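Local coordinates for protein leucine--tRNA ligase (Agrobacterium radiobacter, PDB 5AH5) that probably catalyses the ATP-dependent attachment of L-leucine to tRNA(Leu), releasing AMP and diphosphate, as a class I aminoacyl-tRNA synthetase, at residues B[37-42]-B[121-126]; B[496-501]-B[550-555]; B[86-89]-B[94-97]; B[31-36]-B[58-63]. All blocks are in the same frame, centred on the assembly; numbering follows the deposited sequence.

Interaction 1 of 4, residues B[37-42]-B[121-126]; sequences EMFPYT and NELATC. With LSS (5'-O-(L-leucylsulfamoyl)adenosine), chain I.
Apolar packing of one aromatic ring against two aliphatic branches joins the loop that follows strand 32-37 to the loop between helices 95-112 and 128-143, beside the bound leucyl-adenylate analogue. The ring is Phe39. Its outer end meets Thr125, whose methyl CG2 lies 3.6 Å from Phe39 CE2, close to the ring plane, so the methyl touches an edge. Leu123 CD1 comes to the same Phe39 CE2 obliquely, at 4.2 Å, and the two side chains cross at about a right angle. With chi1 of Thr125 at 63°, CG2 stands beside its own backbone N and faces the ring, while OG1 is left to bond to the backbone N of Ser79; threonine thus serves an apolar and a polar neighbour at once. The inner end of Phe39 belongs to the ligand: LSS C11, a methyl of the leucyl moiety, sits in the ring plane 3.7 Å from Phe39 CD1. Phe39 also stacks on Tyr496, which probably limits how the ring can turn. Its carbonyl has a separate task, since Phe39 O accepts a hydrogen bond from LSS N4, the leucyl amino group, at 2.9 Å. That nitrogen also lies over the centre of the Tyr41 ring, 3.2 Å above its plane, where an ammonium group would probably be favoured by the electron-rich face. A weak bond runs from Tyr41 N to LSS O2A of the sulfamoyl group. Pro40 and Tyr41 open the predicted 'HIGH' region, and the whole arrangement is that of the aminoacyl-adenylate site of a class I synthetase.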
# COMPACT_ATOMS: atom_id res chain seq x y z
N GLU B 37 1.82 -0.46 -8.58
CA GLU B 37 1.34 -1.47 -7.67
C GLU B 37 2.55 -1.97 -6.88
O GLU B 37 3.72 -1.79 -7.30
CB GLU B 37 0.85 -2.67 -8.44
CG GLU B 37 -0.26 -2.46 -9.45
CD GLU B 37 0.25 -2.41 -10.86
OE1 GLU B 37 1.29 -3.05 -11.14
OE2 GLU B 37 -0.43 -1.74 -11.71
N MET B 38 2.27 -2.62 -5.76
CA MET B 38 3.34 -3.15 -4.91
C MET B 38 4.07 -4.27 -5.62
O MET B 38 3.49 -5.34 -5.92
CB MET B 38 2.84 -3.56 -3.54
CG MET B 38 2.49 -2.39 -2.67
SD MET B 38 1.92 -3.03 -1.10
CE MET B 38 1.14 -1.61 -0.39
N PHE B 39 5.33 -3.97 -5.99
CA PHE B 39 6.17 -4.94 -6.76
C PHE B 39 6.41 -6.25 -6.00
O PHE B 39 6.38 -6.26 -4.80
CB PHE B 39 7.43 -4.25 -7.35
CG PHE B 39 8.60 -3.99 -6.39
CD1 PHE B 39 8.43 -3.68 -5.05
CD2 PHE B 39 9.90 -3.91 -6.90
CE1 PHE B 39 9.51 -3.39 -4.26
CE2 PHE B 39 10.98 -3.62 -6.09
CZ PHE B 39 10.80 -3.32 -4.79
N PRO B 40 6.39 -7.37 -6.68
CA PRO B 40 6.37 -8.63 -6.01
C PRO B 40 7.76 -9.16 -5.53
O PRO B 40 8.77 -8.90 -6.16
CB PRO B 40 5.87 -9.56 -7.06
CG PRO B 40 6.36 -9.02 -8.30
CD PRO B 40 6.35 -7.54 -8.12
N TYR B 41 7.77 -9.96 -4.46
CA TYR B 41 8.99 -10.72 -4.05
C TYR B 41 9.26 -11.78 -5.08
O TYR B 41 8.37 -12.50 -5.55
CB TYR B 41 8.83 -11.36 -2.66
CG TYR B 41 8.78 -10.36 -1.50
CD1 TYR B 41 9.84 -9.48 -1.27
CD2 TYR B 41 7.67 -10.29 -0.63
CE1 TYR B 41 9.84 -8.62 -0.23
CE2 TYR B 41 7.67 -9.37 0.45
CZ TYR B 41 8.73 -8.53 0.61
OH TYR B 41 8.77 -7.59 1.62
N THR B 42 10.52 -12.00 -5.36
CA THR B 42 10.87 -13.05 -6.30
C THR B 42 11.04 -14.40 -5.57
O THR B 42 12.12 -15.04 -5.65
CB THR B 42 12.16 -12.65 -7.06
OG1 THR B 42 13.18 -12.34 -6.10
CG2 THR B 42 11.86 -11.43 -7.88
N ASN B 121 11.62 0.78 -18.00
CA ASN B 121 11.78 1.26 -16.66
C ASN B 121 11.91 0.11 -15.63
O ASN B 121 11.94 0.38 -14.48
CB ASN B 121 10.59 2.21 -16.30
CG ASN B 121 10.62 3.47 -17.15
OD1 ASN B 121 10.11 3.47 -18.22
ND2 ASN B 121 11.38 4.49 -16.71
N GLU B 122 11.99 -1.12 -16.08
CA GLU B 122 12.15 -2.23 -15.16
C GLU B 122 13.41 -2.13 -14.30
O GLU B 122 14.42 -1.58 -14.73
CB GLU B 122 12.18 -3.53 -15.98
CG GLU B 122 12.33 -4.87 -15.24
CD GLU B 122 12.41 -6.03 -16.21
OE1 GLU B 122 12.45 -5.82 -17.44
OE2 GLU B 122 12.35 -7.21 -15.77
N LEU B 123 13.33 -2.62 -13.07
CA LEU B 123 14.48 -2.75 -12.20
C LEU B 123 14.37 -4.00 -11.36
O LEU B 123 13.33 -4.67 -11.29
CB LEU B 123 14.65 -1.54 -11.28
CG LEU B 123 13.45 -1.17 -10.39
CD1 LEU B 123 13.38 -2.06 -9.12
CD2 LEU B 123 13.48 0.28 -9.94
N ALA B 124 15.49 -4.35 -10.75
CA ALA B 124 15.52 -5.48 -9.83
C ALA B 124 16.40 -5.05 -8.67
O ALA B 124 17.51 -4.58 -8.92
CB ALA B 124 16.08 -6.66 -10.55
N THR B 125 15.95 -5.21 -7.44
CA THR B 125 16.70 -4.66 -6.35
C THR B 125 18.09 -5.41 -6.14
O THR B 125 18.91 -4.92 -5.44
CB THR B 125 15.91 -4.64 -5.08
OG1 THR B 125 15.59 -5.97 -4.72
CG2 THR B 125 14.48 -3.83 -5.30
N CYS B 126 18.27 -6.55 -6.75
CA CYS B 126 19.49 -7.33 -6.59
C CYS B 126 20.51 -6.98 -7.66
O CYS B 126 21.62 -7.46 -7.61
CB CYS B 126 19.20 -8.83 -6.60
SG CYS B 126 18.45 -9.47 -8.09
C1 LSS I . 5.32 -7.83 -1.51
N1 LSS I . -4.69 -11.55 -2.90
O1 LSS I . 4.45 -7.81 -0.67
S1 LSS I . 4.35 -9.81 -2.62
C2 LSS I . -4.56 -10.25 -3.17
N2 LSS I . 5.37 -8.73 -2.48
O2 LSS I . -0.81 -7.61 -1.33
N3 LSS I . -3.35 -9.64 -3.27
O3 LSS I . 0.28 -5.72 -3.01
C4 LSS I . -2.24 -10.39 -3.10
N4 LSS I . 7.57 -7.13 -2.33
O4 LSS I . 0.54 -8.69 -4.42
C5 LSS I . -2.32 -11.72 -2.73
O5 LSS I . 2.94 -9.11 -2.92
C6 LSS I . -3.57 -12.30 -2.61
N6 LSS I . -3.65 -13.62 -2.31
C7 LSS I . 6.85 -4.21 -1.53
N7 LSS I . -1.05 -12.19 -2.58
C8 LSS I . -0.19 -11.15 -2.80
C9 LSS I . 5.89 -5.39 -1.69
N9 LSS I . -0.93 -10.07 -3.14
CA LSS I . 6.42 -6.81 -1.45
C10 LSS I . 7.21 -4.06 -0.04
C11 LSS I . 6.19 -2.94 -2.17
O1A LSS I . 4.05 -10.70 -1.49
C21 LSS I . -0.46 -8.72 -3.42
C22 LSS I . 0.15 -8.09 -2.22
C23 LSS I . 1.00 -6.97 -2.83
C24 LSS I . 1.41 -7.60 -4.15
C25 LSS I . 2.77 -8.29 -4.08
O2A LSS I . 4.56 -10.61 -3.81

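Interaction 2 of 4, residues B[496-501]-B[550-555]; sequences YFLRYP and IEFDEP
Leu498 fits its forked end into the hollow between Ile550 CD1 and the edge of Phe552 at CZ, each methyl finding a different neighbour. CD1 meets Ile550 CD1 at 4.1 Å, the two chains crossing at about a right angle. CD2 reaches Phe552 CZ at 3.7 Å and lies near the ring plane, so the leucine methyl abuts the far edge of the phenylalanine. Ile550 CD1 in turn rests over one face of the Phe552 ring, 3.8 Å above its plane and offset toward the rim, and so forms one wall of the hollow. Leucine suits the place because its two branches can address an aliphatic tip and an aromatic edge together.

A second bump lies alongside. Pro555 CB is set obliquely against the outer end of the Phe497 ring, 3.6 Å from CE1 and 3.8 Å from CZ. Proline's short, rigid ring offers a compact apolar surface to the aromatic ring. Phe497 and Leu498 are brought to the same side by a helical turn in which Tyr496 O accepts from both Arg499 N and Tyr500 N. Thr541 of helix 533-546 touches Phe497, Ile550 and Pro555, and Leu544 touches Leu498, so that helix closes the cluster. The result is apolar packing between two loops, one of them leading into strand 556-560, an outer strand of the parallel sheet in the class I catalytic domain.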
# COMPACT_ATOMS: atom_id res chain seq x y z
N TYR B 496 12.16 2.40 -4.01
CA TYR B 496 12.23 1.89 -5.41
C TYR B 496 11.41 2.64 -6.43
O TYR B 496 11.72 2.63 -7.65
CB TYR B 496 11.80 0.42 -5.45
CG TYR B 496 10.29 0.10 -5.34
CD1 TYR B 496 9.61 0.21 -4.15
CD2 TYR B 496 9.58 -0.33 -6.44
CE1 TYR B 496 8.25 -0.10 -4.04
CE2 TYR B 496 8.21 -0.65 -6.36
CZ TYR B 496 7.55 -0.51 -5.18
OH TYR B 496 6.21 -0.82 -5.08
N PHE B 497 10.28 3.16 -5.96
CA PHE B 497 9.36 3.93 -6.77
C PHE B 497 10.02 5.24 -7.28
O PHE B 497 9.59 5.80 -8.31
CB PHE B 497 8.03 4.23 -5.99
CG PHE B 497 8.26 4.73 -4.59
CD1 PHE B 497 8.43 6.05 -4.35
CD2 PHE B 497 8.39 3.87 -3.54
CE1 PHE B 497 8.70 6.50 -3.08
CE2 PHE B 497 8.67 4.31 -2.26
CZ PHE B 497 8.85 5.63 -2.04
N LEU B 498 10.98 5.77 -6.52
CA LEU B 498 11.84 6.86 -7.00
C LEU B 498 12.95 6.47 -7.98
O LEU B 498 13.62 7.38 -8.53
CB LEU B 498 12.45 7.64 -5.82
CG LEU B 498 11.49 8.05 -4.75
CD1 LEU B 498 12.24 8.61 -3.55
CD2 LEU B 498 10.46 9.00 -5.34
N ARG B 499 13.15 5.17 -8.22
CA ARG B 499 14.20 4.70 -9.09
C ARG B 499 13.70 4.33 -10.44
O ARG B 499 14.43 4.46 -11.46
CB ARG B 499 14.91 3.48 -8.44
CG ARG B 499 15.94 2.78 -9.29
CD ARG B 499 17.20 3.63 -9.39
NE ARG B 499 18.30 2.93 -10.07
CZ ARG B 499 19.49 3.48 -10.36
NH1 ARG B 499 19.75 4.74 -10.02
NH2 ARG B 499 20.40 2.76 -10.99
N TYR B 500 12.45 3.86 -10.50
CA TYR B 500 11.86 3.47 -11.78
C TYR B 500 12.01 4.55 -12.88
O TYR B 500 12.12 4.23 -14.08
CB TYR B 500 10.37 3.24 -11.57
CG TYR B 500 9.88 1.92 -11.02
CD1 TYR B 500 10.28 0.71 -11.60
CD2 TYR B 500 8.83 1.88 -10.06
CE1 TYR B 500 9.78 -0.50 -11.14
CE2 TYR B 500 8.32 0.68 -9.62
CZ TYR B 500 8.78 -0.51 -10.18
OH TYR B 500 8.30 -1.74 -9.79
N PRO B 501 11.98 5.84 -12.51
CA PRO B 501 12.07 6.80 -13.64
C PRO B 501 13.39 6.80 -14.40
O PRO B 501 13.34 7.11 -15.59
CB PRO B 501 11.88 8.15 -12.97
CG PRO B 501 10.95 7.84 -11.86
CD PRO B 501 11.56 6.55 -11.29
N ILE B 550 14.38 15.13 -3.82
CA ILE B 550 13.07 15.33 -4.33
C ILE B 550 12.45 16.52 -3.65
O ILE B 550 12.94 16.93 -2.63
CB ILE B 550 12.18 14.10 -4.10
CG1 ILE B 550 12.17 13.70 -2.62
CG2 ILE B 550 12.67 12.96 -4.94
CD1 ILE B 550 11.38 12.46 -2.30
N GLU B 551 11.37 17.05 -4.22
CA GLU B 551 10.70 18.25 -3.66
C GLU B 551 9.33 17.98 -3.04
O GLU B 551 8.63 18.92 -2.65
CB GLU B 551 10.62 19.35 -4.74
CG GLU B 551 11.94 20.15 -4.87
CD GLU B 551 12.11 20.96 -6.17
OE1 GLU B 551 11.21 20.97 -7.06
OE2 GLU B 551 13.17 21.60 -6.32
N PHE B 552 8.97 16.72 -2.90
CA PHE B 552 7.66 16.33 -2.34
C PHE B 552 7.91 15.49 -1.12
O PHE B 552 9.00 14.94 -0.95
CB PHE B 552 6.78 15.62 -3.38
CG PHE B 552 7.44 14.44 -4.00
CD1 PHE B 552 8.28 14.60 -5.10
CD2 PHE B 552 7.30 13.18 -3.44
CE1 PHE B 552 8.90 13.51 -5.68
CE2 PHE B 552 7.95 12.09 -3.98
CZ PHE B 552 8.76 12.25 -5.11
N ASP B 553 6.91 15.38 -0.28
CA ASP B 553 7.07 14.93 1.09
C ASP B 553 6.31 13.65 1.36
O ASP B 553 6.40 13.12 2.46
CB ASP B 553 6.55 16.04 2.04
CG ASP B 553 7.19 15.99 3.41
OD1 ASP B 553 8.43 16.03 3.47
OD2 ASP B 553 6.48 15.93 4.42
N GLU B 554 5.53 13.18 0.39
CA GLU B 554 4.72 11.98 0.56
C GLU B 554 4.77 11.23 -0.71
O GLU B 554 4.62 11.84 -1.74
CB GLU B 554 3.24 12.30 0.88
CG GLU B 554 3.05 12.72 2.32
CD GLU B 554 3.10 11.58 3.34
OE1 GLU B 554 2.91 10.37 2.99
OE2 GLU B 554 3.28 11.90 4.52
N PRO B 555 5.01 9.90 -0.64
CA PRO B 555 5.23 9.15 -1.87
C PRO B 555 4.02 8.87 -2.69
O PRO B 555 4.17 8.70 -3.90
CB PRO B 555 5.77 7.80 -1.34
CG PRO B 555 5.23 7.72 0.05
CD PRO B 555 5.33 9.10 0.53

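Interaction 3 of 4, residues B[86-89]-B[94-97]; sequences NAAR and HPAK
Ala88 and Pro95 meet where two consecutive helices of the class I catalytic domain, 82-91 and 95-112, are joined by a short loop. The tight part is small. Ala88 CB presses on the backbone of the second helix's first turn, 3.5 Å from Pro95 CA, and its distance to Pro95 CB is 3.9 Å. It also comes within 4.2 Å of His94 C. With CA atoms of Ala88 and Pro95 only 5.0 Å apart, there is space for little more than a methyl, which is why alanine fits here. Proline is equally apt, because the N-H groups of a helix's first turn have no carbonyl one turn earlier to bond, and a residue without an N-H costs nothing there. Phe98, one turn further along helix 95-112, also touches Ala88, while Trp423 and Leu453 pack on Pro95.

The character changes away from this point. Arg89 and Lys97 are exposed, each deposited in two conformers, and take no part in the packing; their long chains with charged ends are well suited to water. Asn86, partly exposed, is held by Glu160 and Arg421. The CB of His94 points away from helix 82-91, and the residue is the N-cap of helix 95-112. Pro95 CD lies over one face of its imidazole, 3.3 Å above the plane and offset toward the rim. A chi1 of -173° turns the ring back until ND1 reaches Ala96 N. The capping bond runs from Ala96 N to His94 ND1, 3.0 Å long with an angle of 154° at the hydrogen, the donor lying 13° out of the ring plane.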
# COMPACT_ATOMS: atom_id res chain seq x y z
N ASN B 86 14.86 -17.53 1.44
CA ASN B 86 14.18 -18.73 2.02
C ASN B 86 13.59 -19.56 0.92
O ASN B 86 13.67 -20.78 0.94
CB ASN B 86 13.13 -18.31 3.09
CG ASN B 86 13.79 -17.71 4.30
OD1 ASN B 86 14.96 -17.99 4.55
ND2 ASN B 86 13.09 -16.91 5.03
N ALA B 87 13.05 -18.95 -0.12
CA ALA B 87 12.44 -19.82 -1.14
C ALA B 87 13.53 -20.56 -1.91
O ALA B 87 13.39 -21.75 -2.32
CB ALA B 87 11.56 -19.04 -2.07
N ALA B 88 14.61 -19.87 -2.19
CA ALA B 88 15.75 -20.52 -2.84
C ALA B 88 16.32 -21.60 -1.92
O ALA B 88 16.55 -22.65 -2.39
CB ALA B 88 16.81 -19.52 -3.26
N ARG B 89 16.45 -21.37 -0.63
CA ARG B 89 16.97 -22.40 0.27
C ARG B 89 16.05 -23.64 0.25
O ARG B 89 16.50 -24.75 0.11
CB ARG B 89 17.09 -21.83 1.68
CG ARG B 89 18.04 -22.53 2.64
CD ARG B 89 18.08 -21.80 3.99
NE ARG B 89 18.75 -20.49 3.91
CZ ARG B 89 19.14 -19.75 4.95
NH1 ARG B 89 18.96 -20.15 6.21
NH2 ARG B 89 19.74 -18.59 4.73
N HIS B 94 20.98 -21.75 -5.64
CA HIS B 94 21.56 -20.44 -5.18
C HIS B 94 20.45 -19.35 -5.41
O HIS B 94 19.71 -19.43 -6.39
CB HIS B 94 22.81 -20.13 -6.06
CG HIS B 94 23.60 -18.93 -5.61
ND1 HIS B 94 23.18 -17.65 -5.83
CD2 HIS B 94 24.80 -18.83 -4.99
CE1 HIS B 94 24.06 -16.79 -5.35
NE2 HIS B 94 25.06 -17.48 -4.82
N PRO B 95 20.31 -18.38 -4.49
CA PRO B 95 19.26 -17.39 -4.62
C PRO B 95 19.38 -16.46 -5.83
O PRO B 95 18.36 -15.94 -6.21
CB PRO B 95 19.37 -16.55 -3.37
CG PRO B 95 20.77 -16.80 -2.85
CD PRO B 95 21.09 -18.20 -3.26
N ALA B 96 20.59 -16.25 -6.40
CA ALA B 96 20.74 -15.56 -7.65
C ALA B 96 20.08 -16.26 -8.78
O ALA B 96 19.40 -15.61 -9.62
CB ALA B 96 22.23 -15.22 -8.01
N LYS B 97 20.30 -17.56 -8.87
CA LYS B 97 19.71 -18.37 -9.89
C LYS B 97 18.15 -18.50 -9.64
O LYS B 97 17.34 -18.54 -10.58
CB LYS B 97 20.35 -19.75 -9.85
CG LYS B 97 21.88 -19.79 -9.99
CD LYS B 97 22.30 -20.04 -11.43
CE LYS B 97 23.77 -20.43 -11.47
NZ LYS B 97 24.05 -21.42 -12.54

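Interaction 4 of 4, residues B[31-36]-B[58-63]; sequences KKFYVL and DTLARM
The first beta-alpha-beta unit of the class I Rossmann-type catalytic domain, strand 32-37, helix 48-66 and strand 70-72, supplies this contact: the helix packs on its own parallel sheet. Strand 32-36 and helix 58-63 run nearly antiparallel, at 164°, with their axes 8.9 Å apart at closest approach. Val35 and Ala61 have the nearest CA atoms, 6.8 Å from each other. Two branches of Val35 divide the work. CG1 meets Ala61 CB at 4.0 Å, and CG2 meets Leu60 CD2 at 4.1 Å, the valine and leucine side chains sliding past each other in opposite directions. A beta-branched residue suits a strand and offers two methyls to the helix, whereas the small alanine lets the helix lie close to the sheet. Leu60 reaches further across: chi1 of 177° sends CG away from its own backbone N, and CD2 touches Phe33 CE2 at 4.2 Å, near the plane of the ring. The same methyl therefore sits against both the valine branch and the aromatic edge.

On another side of the helix, Arg62 NE donates a hydrogen bond to Asp58 OD2 at 2.7 Å, part of a salt bridge to the residue one turn earlier. The acceptor lies in the guanidinium plane and is met on its syn side, though 33° out of the carboxylate plane. Asp58 has a second cationic partner in Arg596 of helix 592-601, and Arg62 makes a cation-pi contact with Trp16. The strand itself lies between strands 70-72 and 520-524, with backbone hydrogen bonds between Val35 and Leu72 and between Leu36 and Val522.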
# COMPACT_ATOMS: atom_id res chain seq x y z
N LYS B 31 -0.42 15.43 -19.72
CA LYS B 31 -0.32 15.59 -18.29
C LYS B 31 0.16 14.24 -17.69
O LYS B 31 -0.16 13.18 -18.20
CB LYS B 31 -1.68 15.95 -17.73
CG LYS B 31 -1.62 16.43 -16.29
CD LYS B 31 -3.01 16.73 -15.80
CE LYS B 31 -2.98 17.06 -14.35
NZ LYS B 31 -4.35 17.45 -13.93
N LYS B 32 0.96 14.32 -16.66
CA LYS B 32 1.71 13.16 -16.16
C LYS B 32 0.72 12.35 -15.32
O LYS B 32 -0.16 12.90 -14.65
CB LYS B 32 2.88 13.59 -15.30
CG LYS B 32 2.54 14.22 -13.92
CD LYS B 32 2.46 13.15 -12.79
CE LYS B 32 2.31 13.79 -11.42
NZ LYS B 32 2.12 12.71 -10.40
N PHE B 33 0.89 11.06 -15.33
CA PHE B 33 0.17 10.21 -14.40
C PHE B 33 1.04 9.00 -14.07
O PHE B 33 1.45 8.30 -14.93
CB PHE B 33 -1.11 9.73 -15.04
CG PHE B 33 -2.11 9.20 -14.04
CD1 PHE B 33 -2.84 10.07 -13.25
CD2 PHE B 33 -2.32 7.85 -13.89
CE1 PHE B 33 -3.75 9.58 -12.31
CE2 PHE B 33 -3.25 7.38 -12.97
CZ PHE B 33 -3.95 8.21 -12.17
N TYR B 34 1.25 8.76 -12.80
CA TYR B 34 2.07 7.67 -12.30
C TYR B 34 1.19 6.70 -11.49
O TYR B 34 0.82 6.99 -10.39
CB TYR B 34 3.14 8.27 -11.39
CG TYR B 34 4.30 7.34 -10.92
CD1 TYR B 34 4.45 6.07 -11.41
CD2 TYR B 34 5.26 7.81 -10.03
CE1 TYR B 34 5.49 5.26 -10.97
CE2 TYR B 34 6.33 7.02 -9.60
CZ TYR B 34 6.44 5.77 -10.11
OH TYR B 34 7.45 4.97 -9.67
N VAL B 35 0.93 5.56 -12.05
CA VAL B 35 0.18 4.52 -11.37
C VAL B 35 1.13 3.35 -11.14
O VAL B 35 1.75 2.92 -12.05
CB VAL B 35 -1.03 4.02 -12.18
CG1 VAL B 35 -0.75 3.83 -13.65
CG2 VAL B 35 -1.59 2.72 -11.60
N LEU B 36 1.21 2.83 -9.93
CA LEU B 36 1.95 1.59 -9.71
C LEU B 36 1.30 0.75 -8.68
O LEU B 36 0.39 1.20 -8.00
CB LEU B 36 3.39 1.91 -9.32
CG LEU B 36 3.85 2.31 -7.94
CD1 LEU B 36 5.37 2.26 -7.87
CD2 LEU B 36 3.39 3.66 -7.60
N ASP B 58 -3.40 -2.13 -14.55
CA ASP B 58 -3.40 -2.08 -15.97
C ASP B 58 -4.68 -1.40 -16.60
O ASP B 58 -4.60 -0.74 -17.61
CB ASP B 58 -3.35 -3.47 -16.57
CG ASP B 58 -2.98 -3.43 -18.05
OD1 ASP B 58 -1.99 -2.76 -18.40
OD2 ASP B 58 -3.68 -4.04 -18.88
N THR B 59 -5.84 -1.77 -16.06
CA THR B 59 -7.09 -1.20 -16.46
C THR B 59 -7.06 0.31 -16.31
O THR B 59 -7.40 1.02 -17.26
CB THR B 59 -8.26 -1.89 -15.69
OG1 THR B 59 -8.37 -3.24 -16.20
CG2 THR B 59 -9.59 -1.16 -15.95
N LEU B 60 -6.67 0.81 -15.14
CA LEU B 60 -6.57 2.20 -14.96
C LEU B 60 -5.58 2.81 -15.98
O LEU B 60 -5.88 3.79 -16.65
CB LEU B 60 -6.11 2.47 -13.53
CG LEU B 60 -5.88 3.93 -13.21
CD1 LEU B 60 -7.15 4.76 -13.48
CD2 LEU B 60 -5.50 4.03 -11.77
N ALA B 61 -4.39 2.21 -16.10
CA ALA B 61 -3.37 2.80 -16.94
C ALA B 61 -3.86 2.91 -18.40
O ALA B 61 -3.65 3.92 -19.02
CB ALA B 61 -2.08 1.98 -16.89
N ARG B 62 -4.45 1.85 -18.94
CA ARG B 62 -4.92 1.86 -20.29
C ARG B 62 -5.97 2.97 -20.54
O ARG B 62 -5.96 3.60 -21.57
CB ARG B 62 -5.56 0.51 -20.62
CG ARG B 62 -4.54 -0.58 -20.90
CD ARG B 62 -5.23 -1.90 -21.08
NE ARG B 62 -4.32 -2.98 -21.33
CZ ARG B 62 -3.90 -3.42 -22.51
NH1 ARG B 62 -4.26 -2.86 -23.64
NH2 ARG B 62 -3.07 -4.46 -22.55
N MET B 63 -6.82 3.21 -19.55
CA MET B 63 -7.80 4.25 -19.67
C MET B 63 -7.07 5.59 -19.67
O MET B 63 -7.42 6.47 -20.45
CB MET B 63 -8.83 4.24 -18.54
CG MET B 63 -9.97 5.15 -18.93
SD MET B 63 -11.16 5.30 -17.65
CE MET B 63 -10.51 6.25 -16.29

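How the interactions relate
Interactions 1 and 4 share strand 32-37, which packs on helix 48-66 in interaction 4 and runs on into the ligand-binding loop of interaction 1; their centres lie 18 Å apart. Interaction 2 borders both. Beside the Phe39-Tyr496 stack, Asn121 ND2 is 2.7 Å from Tyr500 O, a probable hydrogen bond joining interactions 1 and 2. Phe497 O and Tyr34 OH, also 2.7 Å apart, probably connect interactions 2 and 4. Interaction 1 lines the LSS pocket, and Tyr496 of interaction 2 also touches the ligand, while the side chain of Phe497 stays about 7 Å from it and that of Val35 about 12 Å. Interaction 3 is nested in the chain between the segments of interaction 1, with nearest atoms about 5 Å away.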